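Local structure of DegV family protein (Thermus thermophilus, 2DT8) at residues K206-I211 and R242-A247; R216-G221 and F275-L280. The protein binds a fatty acid such as palmitic acid, and a zinc ion, though its wider cellular role is not firmly established. All blocks are in the same frame, centred on the assembly; numbering follows the deposited sequence.

Contact 1. Residues K206-I211 and R242-A247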
ATOM      1  N   LYS A 206     -14.287  18.582   6.299  1.00 11.57           N
ATOM      2  CA  LYS A 206     -15.279  18.141   5.338  1.00 11.46           C
ATOM      3  C   LYS A 206     -14.765  16.950   4.503  1.00 12.78           C
ATOM      4  O   LYS A 206     -15.484  16.046   4.095  1.00 11.08           O
ATOM      5  CB  LYS A 206     -15.866  19.270   4.411  1.00 14.19           C
ATOM      6  CG  LYS A 206     -16.851  20.199   5.109  1.00 23.86           C
ATOM      7  CD  LYS A 206     -17.387  21.278   4.190  1.00 30.03           C
ATOM      8  CE  LYS A 206     -18.356  22.157   4.955  1.00 31.46           C
ATOM      9  NZ  LYS A 206     -19.279  21.303   5.754  1.00 32.72           N
ATOM     10  N   ALA A 207     -13.440  17.038   4.286  1.00 11.42           N
ATOM     11  CA  ALA A 207     -12.797  15.939   3.591  1.00  9.78           C
ATOM     12  C   ALA A 207     -12.935  14.603   4.340  1.00 10.90           C
ATOM     13  O   ALA A 207     -13.243  13.549   3.764  1.00 10.33           O
ATOM     14  CB  ALA A 207     -11.283  16.210   3.366  1.00  9.44           C
ATOM     15  N   ARG A 208     -12.736  14.666   5.650  1.00 10.07           N
ATOM     16  CA  ARG A 208     -12.896  13.473   6.462  1.00 11.77           C
ATOM     17  C   ARG A 208     -14.346  12.992   6.442  1.00 13.58           C
ATOM     18  O   ARG A 208     -14.603  11.782   6.435  1.00 11.23           O
ATOM     19  CB  ARG A 208     -12.442  13.746   7.896  1.00 14.36           C
ATOM     20  CG  ARG A 208     -10.957  14.072   8.005  1.00 17.01           C
ATOM     21  CD  ARG A 208     -10.460  13.886   9.429  1.00 22.68           C
ATOM     22  NE  ARG A 208     -11.274  14.628  10.386  1.00 27.10           N
ATOM     23  CZ  ARG A 208     -11.145  15.927  10.628  1.00 26.03           C
ATOM     24  NH1 ARG A 208     -10.226  16.634   9.988  1.00 30.50           N
ATOM     25  NH2 ARG A 208     -11.939  16.523  11.507  1.00 33.46           N
ATOM     26  N   GLU A 209     -15.293  13.928   6.418  1.00 12.88           N
ATOM     27  CA  GLU A 209     -16.706  13.568   6.391  1.00 11.58           C
ATOM     28  C   GLU A 209     -17.057  12.825   5.099  1.00 11.58           C
ATOM     29  O   GLU A 209     -17.818  11.867   5.090  1.00 12.41           O
ATOM     30  CB  GLU A 209     -17.574  14.815   6.639  1.00 14.67           C
ATOM     31  CG  GLU A 209     -17.255  15.467   7.988  1.00 17.14           C
ATOM     32  CD  GLU A 209     -18.090  16.698   8.311  1.00 23.16           C
ATOM     33  OE1 GLU A 209     -18.546  17.388   7.380  1.00 26.59           O
ATOM     34  OE2 GLU A 209     -18.267  16.984   9.514  1.00 25.41           O
ATOM     35  N   GLU A 210     -16.457  13.325   4.046  1.00  8.93           N
ATOM     36  CA  GLU A 210     -16.684  12.719   2.749  1.00  9.43           C
ATOM     37  C   GLU A 210     -16.052  11.329   2.641  1.00  9.45           C
ATOM     38  O   GLU A 210     -16.663  10.374   2.180  1.00  9.67           O
ATOM     39  CB  GLU A 210     -16.039  13.547   1.546  1.00 11.97           C
ATOM     40  CG  GLU A 210     -15.933  12.870   0.175  1.00 16.19           C
ATOM     41  CD  GLU A 210     -17.261  12.320  -0.333  1.00 23.56           C
ATOM     42  OE1 GLU A 210     -18.312  12.943  -0.067  1.00 24.58           O
ATOM     43  OE2 GLU A 210     -17.252  11.268  -1.014  1.00 22.92           O
ATOM     44  N   ILE A 211     -15.022  11.136   3.404  1.00  6.92           N
ATOM     45  CA  ILE A 211     -14.365   9.845   3.367  1.00  6.67           C
ATOM     46  C   ILE A 211     -15.201   8.853   4.217  1.00  9.79           C
ATOM     47  O   ILE A 211     -15.449   7.707   3.832  1.00  9.81           O
ATOM     48  CB  ILE A 211     -12.884   9.833   4.003  1.00  4.69           C
ATOM     49  CG1 ILE A 211     -11.918  10.498   3.017  1.00  7.33           C
ATOM     50  CG2 ILE A 211     -12.410   8.417   4.358  1.00  7.89           C
ATOM     51  CD1 ILE A 211     -10.535  10.746   3.601  1.00  8.32           C
ATOM     52  N   ARG A 242      -9.298   8.117  12.124  1.00 11.93           N
ATOM     53  CA  ARG A 242      -9.409   6.817  12.779  1.00 13.22           C
ATOM     54  C   ARG A 242     -10.410   6.883  13.933  1.00 14.01           C
ATOM     55  O   ARG A 242     -11.165   5.940  14.160  1.00 15.17           O
ATOM     56  CB  ARG A 242      -8.040   6.365  13.305  1.00 16.95           C
ATOM     57  CG  ARG A 242      -8.049   5.020  14.028  1.00 17.53           C
ATOM     58  CD  ARG A 242      -6.631   4.623  14.418  1.00 20.92           C
ATOM     59  NE  ARG A 242      -6.555   3.333  15.101  1.00 22.43           N
ATOM     60  CZ  ARG A 242      -6.571   3.176  16.422  1.00 26.36           C
ATOM     61  NH1 ARG A 242      -6.663   4.229  17.222  1.00 25.44           N
ATOM     62  NH2 ARG A 242      -6.491   1.960  16.945  1.00 28.90           N
ATOM     63  N   GLN A 243     -10.409   7.994  14.658  1.00 14.67           N
ATOM     64  CA  GLN A 243     -11.326   8.166  15.778  1.00 15.74           C
ATOM     65  C   GLN A 243     -12.771   8.196  15.282  1.00 16.24           C
ATOM     66  O   GLN A 243     -13.659   7.562  15.869  1.00 15.62           O
ATOM     67  CB  GLN A 243     -10.986   9.455  16.539  1.00 18.29           C
ATOM     68  CG  GLN A 243      -9.667   9.358  17.316  1.00 22.50           C
ATOM     69  CD  GLN A 243      -9.039  10.710  17.621  1.00 25.08           C
ATOM     70  OE1 GLN A 243      -7.968  10.782  18.228  1.00 29.06           O
ATOM     71  NE2 GLN A 243      -9.699  11.787  17.199  1.00 26.42           N
ATOM     72  N   GLU A 244     -13.023   8.939  14.214  1.00 14.72           N
ATOM     73  CA  GLU A 244     -14.324   9.055  13.570  1.00 18.01           C
ATOM     74  C   GLU A 244     -14.763   7.683  13.036  1.00 18.31           C
ATOM     75  O   GLU A 244     -15.860   7.211  13.344  1.00 19.86           O
ATOM     76  CB  GLU A 244     -14.262  10.108  12.452  1.00 18.23           C
ATOM     77  CG  GLU A 244     -13.996  11.534  12.994  1.00 23.57           C
ATOM     78  CD  GLU A 244     -13.895  12.606  11.915  1.00 31.42           C
ATOM     79  OE1 GLU A 244     -13.011  12.498  11.033  1.00 25.98           O
ATOM     80  OE2 GLU A 244     -14.702  13.562  11.954  1.00 37.23           O
ATOM     81  N   VAL A 245     -13.899   6.862  12.562  1.00 15.91           N
ATOM     82  CA  VAL A 245     -14.249   5.526  12.091  1.00 14.00           C
ATOM     83  C   VAL A 245     -14.568   4.572  13.240  1.00 18.20           C
ATOM     84  O   VAL A 245     -15.528   3.801  13.163  1.00 18.12           O
ATOM     85  CB  VAL A 245     -13.109   4.907  11.239  1.00 13.81           C
ATOM     86  CG1 VAL A 245     -13.351   3.415  11.027  1.00 15.95           C
ATOM     87  CG2 VAL A 245     -13.040   5.612   9.891  1.00 14.08           C
ATOM     88  N   LEU A 246     -13.759   4.609  14.296  1.00 16.39           N
ATOM     89  CA  LEU A 246     -13.980   3.730  15.436  1.00 17.44           C
ATOM     90  C   LEU A 246     -15.211   4.136  16.240  1.00 17.99           C
ATOM     91  O   LEU A 246     -15.720   3.346  17.032  1.00 20.60           O
ATOM     92  CB  LEU A 246     -12.737   3.705  16.336  1.00 17.30           C
ATOM     93  CG  LEU A 246     -11.547   2.892  15.801  1.00 18.56           C
ATOM     94  CD1 LEU A 246     -10.373   2.971  16.764  1.00 16.63           C
ATOM     95  CD2 LEU A 246     -11.968   1.441  15.603  1.00 18.54           C
ATOM     96  N   ALA A 247     -15.684   5.361  16.027  1.00 16.31           N
ATOM     97  CA  ALA A 247     -16.864   5.872  16.723  1.00 19.61           C
ATOM     98  C   ALA A 247     -18.096   5.892  15.811  1.00 21.97           C
ATOM     99  O   ALA A 247     -19.179   6.308  16.227  1.00 21.55           O
ATOM    100  CB  ALA A 247     -16.587   7.276  17.248  1.00 18.82           C
TER

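Contact 2. Residues R216-G221 and F275-L280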
ATOM      1  N   ARG A 216     -19.085   4.391   5.002  1.00 10.70           N
ATOM      2  CA  ARG A 216     -20.350   3.847   5.476  1.00 10.42           C
ATOM      3  C   ARG A 216     -21.106   3.176   4.328  1.00  9.55           C
ATOM      4  O   ARG A 216     -21.680   2.099   4.505  1.00 12.38           O
ATOM      5  CB  ARG A 216     -21.209   4.951   6.098  1.00 13.84           C
ATOM      6  CG  ARG A 216     -20.769   5.372   7.492  1.00 17.24           C
ATOM      7  CD  ARG A 216     -21.696   6.460   8.029  1.00 26.67           C
ATOM      8  NE  ARG A 216     -21.331   6.922   9.367  1.00 32.11           N
ATOM      9  CZ  ARG A 216     -21.594   6.261  10.491  1.00 33.22           C
ATOM     10  NH1 ARG A 216     -22.229   5.098  10.450  1.00 33.81           N
ATOM     11  NH2 ARG A 216     -21.224   6.769  11.660  1.00 36.11           N
ATOM     12  N   ALA A 217     -21.106   3.810   3.158  1.00 10.94           N
ATOM     13  CA  ALA A 217     -21.778   3.254   1.986  1.00  9.37           C
ATOM     14  C   ALA A 217     -21.158   1.904   1.624  1.00 10.76           C
ATOM     15  O   ALA A 217     -21.873   0.930   1.370  1.00 13.22           O
ATOM     16  CB  ALA A 217     -21.671   4.210   0.811  1.00 12.26           C
ATOM     17  N   TRP A 218     -19.828   1.845   1.603  1.00  9.15           N
ATOM     18  CA  TRP A 218     -19.124   0.600   1.289  1.00  9.00           C
ATOM     19  C   TRP A 218     -19.332  -0.469   2.370  1.00  9.36           C
ATOM     20  O   TRP A 218     -19.451  -1.662   2.065  1.00  8.82           O
ATOM     21  CB  TRP A 218     -17.616   0.864   1.148  1.00  8.71           C
ATOM     22  CG  TRP A 218     -16.798  -0.384   1.024  1.00  8.51           C
ATOM     23  CD1 TRP A 218     -16.516  -1.073  -0.122  1.00  8.25           C
ATOM     24  CD2 TRP A 218     -16.216  -1.133   2.095  1.00  6.47           C
ATOM     25  NE1 TRP A 218     -15.797  -2.202   0.171  1.00  7.57           N
ATOM     26  CE2 TRP A 218     -15.590  -2.265   1.525  1.00  7.17           C
ATOM     27  CE3 TRP A 218     -16.146  -0.955   3.485  1.00  6.70           C
ATOM     28  CZ2 TRP A 218     -14.930  -3.225   2.291  1.00  8.20           C
ATOM     29  CZ3 TRP A 218     -15.487  -1.908   4.252  1.00  6.83           C
ATOM     30  CH2 TRP A 218     -14.880  -3.029   3.650  1.00  7.20           C
ATOM     31  N   ALA A 219     -19.375  -0.037   3.630  1.00  9.09           N
ATOM     32  CA  ALA A 219     -19.508  -0.935   4.781  1.00  9.17           C
ATOM     33  C   ALA A 219     -20.844  -1.660   4.948  1.00  9.41           C
ATOM     34  O   ALA A 219     -20.925  -2.641   5.698  1.00 10.63           O
ATOM     35  CB  ALA A 219     -19.196  -0.159   6.068  1.00  9.91           C
ATOM     36  N   GLU A 220     -21.814  -1.251   4.265  1.00 10.29           N
ATOM     37  CA  GLU A 220     -23.144  -1.841   4.416  1.00 12.69           C
ATOM     38  C   GLU A 220     -23.168  -3.370   4.375  1.00  9.56           C
ATOM     39  O   GLU A 220     -22.750  -3.985   3.397  1.00 10.08           O
ATOM     40  CB  GLU A 220     -24.075  -1.285   3.341  1.00 15.67           C
ATOM     41  CG  GLU A 220     -25.547  -1.548   3.595  1.00 25.08           C
ATOM     42  CD  GLU A 220     -26.085  -0.698   4.725  1.00 29.44           C
ATOM     43  OE1 GLU A 220     -25.517   0.386   4.965  1.00 31.08           O
ATOM     44  OE2 GLU A 220     -27.079  -1.106   5.363  1.00 32.73           O
ATOM     45  N   GLY A 221     -23.928  -3.878   5.324  1.00 12.58           N
ATOM     46  CA  GLY A 221     -24.059  -5.326   5.411  1.00 14.25           C
ATOM     47  C   GLY A 221     -22.882  -6.148   5.913  1.00 15.13           C
ATOM     48  O   GLY A 221     -22.998  -7.364   6.059  1.00 17.06           O
ATOM     49  N   PHE A 275      -6.974   5.528   4.616  1.00  4.17           N
ATOM     50  CA  PHE A 275      -7.024   4.181   5.148  1.00  3.40           C
ATOM     51  C   PHE A 275      -7.536   3.173   4.117  1.00  3.82           C
ATOM     52  O   PHE A 275      -8.262   3.507   3.191  1.00  5.41           O
ATOM     53  CB  PHE A 275      -7.712   3.907   6.505  1.00  5.30           C
ATOM     54  CG  PHE A 275      -9.195   4.089   6.367  1.00  4.38           C
ATOM     55  CD1 PHE A 275      -9.733   5.369   6.379  1.00  6.22           C
ATOM     56  CD2 PHE A 275     -10.022   2.982   6.260  1.00  6.61           C
ATOM     57  CE1 PHE A 275     -11.107   5.539   6.285  1.00  7.12           C
ATOM     58  CE2 PHE A 275     -11.399   3.162   6.164  1.00  8.02           C
ATOM     59  CZ  PHE A 275     -11.947   4.438   6.175  1.00  7.78           C
ATOM     60  N   TYR A 276      -7.060   1.931   4.315  1.00  4.51           N
ATOM     61  CA  TYR A 276      -7.532   0.882   3.431  1.00  3.73           C
ATOM     62  C   TYR A 276      -8.391   0.046   4.381  1.00  6.24           C
ATOM     63  O   TYR A 276      -8.277   0.126   5.598  1.00  5.82           O
ATOM     64  CB  TYR A 276      -6.296  -0.013   3.082  1.00  5.26           C
ATOM     65  CG  TYR A 276      -5.922   0.157   1.652  1.00  5.56           C
ATOM     66  CD1 TYR A 276      -6.593  -0.563   0.669  1.00  6.33           C
ATOM     67  CD2 TYR A 276      -4.890   1.024   1.290  1.00  4.79           C
ATOM     68  CE1 TYR A 276      -6.244  -0.414  -0.665  1.00  6.73           C
ATOM     69  CE2 TYR A 276      -4.533   1.164  -0.043  1.00  5.42           C
ATOM     70  CZ  TYR A 276      -5.203   0.447  -1.018  1.00  6.54           C
ATOM     71  OH  TYR A 276      -4.869   0.598  -2.349  1.00  7.27           O
ATOM     72  N   ALA A 277      -9.265  -0.748   3.737  1.00  5.22           N
ATOM     73  CA  ALA A 277     -10.121  -1.597   4.543  1.00  4.77           C
ATOM     74  C   ALA A 277     -10.826  -2.878   3.794  1.00  6.45           C
ATOM     75  O   ALA A 277     -10.932  -2.801   2.574  1.00  6.49           O
ATOM     76  CB  ALA A 277     -11.407  -0.955   5.252  1.00  7.28           C
ATOM     77  N   TYR A 278     -11.153  -3.962   4.484  1.00  5.14           N
ATOM     78  CA  TYR A 278     -11.820  -5.096   3.843  1.00  5.96           C
ATOM     79  C   TYR A 278     -12.638  -5.779   4.917  1.00  6.98           C
ATOM     80  O   TYR A 278     -12.503  -5.457   6.102  1.00  6.88           O
ATOM     81  CB  TYR A 278     -10.848  -6.095   3.197  1.00  5.45           C
ATOM     82  CG  TYR A 278     -10.065  -6.968   4.147  1.00  4.22           C
ATOM     83  CD1 TYR A 278      -8.857  -6.528   4.687  1.00  4.27           C
ATOM     84  CD2 TYR A 278     -10.515  -8.247   4.483  1.00  5.61           C
ATOM     85  CE1 TYR A 278      -8.117  -7.335   5.532  1.00  5.75           C
ATOM     86  CE2 TYR A 278      -9.778  -9.066   5.337  1.00  5.49           C
ATOM     87  CZ  TYR A 278      -8.578  -8.603   5.859  1.00  6.17           C
ATOM     88  OH  TYR A 278      -7.849  -9.390   6.712  1.00  7.79           O
ATOM     89  N   SER A 279     -13.504  -6.695   4.513  1.00  7.24           N
ATOM     90  CA  SER A 279     -14.343  -7.402   5.471  1.00  7.62           C
ATOM     91  C   SER A 279     -14.218  -8.897   5.290  1.00  9.94           C
ATOM     92  O   SER A 279     -13.723  -9.374   4.265  1.00  8.64           O
ATOM     93  CB  SER A 279     -15.803  -6.981   5.311  1.00  8.68           C
ATOM     94  OG  SER A 279     -16.311  -7.374   4.047  1.00  8.43           O
ATOM     95  N   LEU A 280     -14.661  -9.641   6.300  1.00  9.88           N
ATOM     96  CA  LEU A 280     -14.591 -11.093   6.241  1.00 12.70           C
ATOM     97  C   LEU A 280     -15.673 -11.731   7.097  1.00 18.01           C
ATOM     98  O   LEU A 280     -16.424 -10.979   7.756  1.00 17.60           O
ATOM     99  CB  LEU A 280     -13.214 -11.583   6.702  1.00 13.99           C
ATOM    100  CG  LEU A 280     -12.802 -11.369   8.162  1.00 13.63           C
ATOM    101  CD1 LEU A 280     -11.552 -12.183   8.444  1.00 16.94           C
ATOM    102  CD2 LEU A 280     -12.558  -9.899   8.448  1.00 13.12           C
ATOM    103  OXT LEU A 280     -15.749 -12.977   7.090  1.00 20.79           O
TER

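Contact 1. Residues K206-I211 and R242-A247
Arg208 NE gives its N-H to Glu244 OE1 over 2.8 Å, a salt bridge that ties two neighbouring helices of an alpha/beta domain, 204-219 and 236-247, across their surface side. Both helices pack on the same mixed four-stranded sheet, and strand 225-231 joins one to the next. The pair is a worked example of a charged link set beside an apolar seam, where Arg208 also touches Ala240 and Leu241 and Ile211 touches Leu241; within 206-211 and 242-247 the nearest CA atoms, those of Arg208 and Glu244, are 8.5 Å apart.

Glu244 does the reaching, its chain extended beyond CG, while the bend at chi3 (-53°) in Arg208 turns the NE edge of its guanidinium, rather than its far end, to the carboxylate. The bond is moderately bent, with an N-H...O angle of 146°. OE1 lies almost in the guanidinium plane, yet the nitrogen approaches it from above the carboxylate plane, and the two flat groups are turned 43° apart. The pairing is single rather than forked, with Arg208 NH2 4.1 Å from Glu244 OE2. NH1 makes a second salt bridge with Glu204, one turn earlier on the same helix, and sharing the guanidinium between two acids would probably fix its rotation. Next to NE, the arginine's aliphatic part also borders the oxygen: Arg208 CD is 3.3 Å from Glu244 OE1.

Contact 2. Residues R216-G221 and F275-L280
Trp218 brings the CZ2-CH2 rim of its indole to the strand backbone at Ala277 and Tyr278, an example of a large aromatic side chain filling the space between a helix and a sheet. Its CG stands anti to the backbone N (chi1 172°), which sends the six-membered ring from the last turn of helix 204-219 to strand 273-279. The closest approach is Trp218 CH2 to Tyr278 CA, 3.7 Å. CZ3 meets the methyl CB of Ala277 at 4.3 Å, an apolar touch between ring and methyl. Farther along, Ser279 N lies near the ring plane at its edge, 4.0 Å from CH2. Tyr278 contributes backbone here; its own side chain leaves the strand on the other side, where its hydroxyl bonds Arg226. With the indole cut back to an alanine here, a gap beside Ala277 and Tyr278 is likely to open, and Arg222 would lose its cation-pi partner. The indole also meets Phe154 and Ile225, from the strands 154-158 and 225-231 that run on the two sides of 273-279. Helix 204-219 thus packs on one face of the sheet, while Met124 of helix 120-135 touches Tyr276 and Tyr278 on the other.

How the contacts relate
Helix 204-219 serves both contacts: its early turns carry the surface salt bridge of contact 1, and its last turn supplies the buried packing of contact 2. The centres lie about 13 Å apart, and their segments alternate along the chain. Phe275 joins them: its CE1 is 3.7 Å from Ile211 CG2. Its CZ is 4.0 Å from Val245 CG2, which comes from the opposite side of the ring plane, and both helices of contact 1 thus touch the strand of contact 2. Bound palmitic acid is about 10 Å from the side chain of Ala277 and about 14 Å from that of Arg208; it touches Tyr276, on the same strand. The zinc site at Glu67 and Glu105 is remote from both.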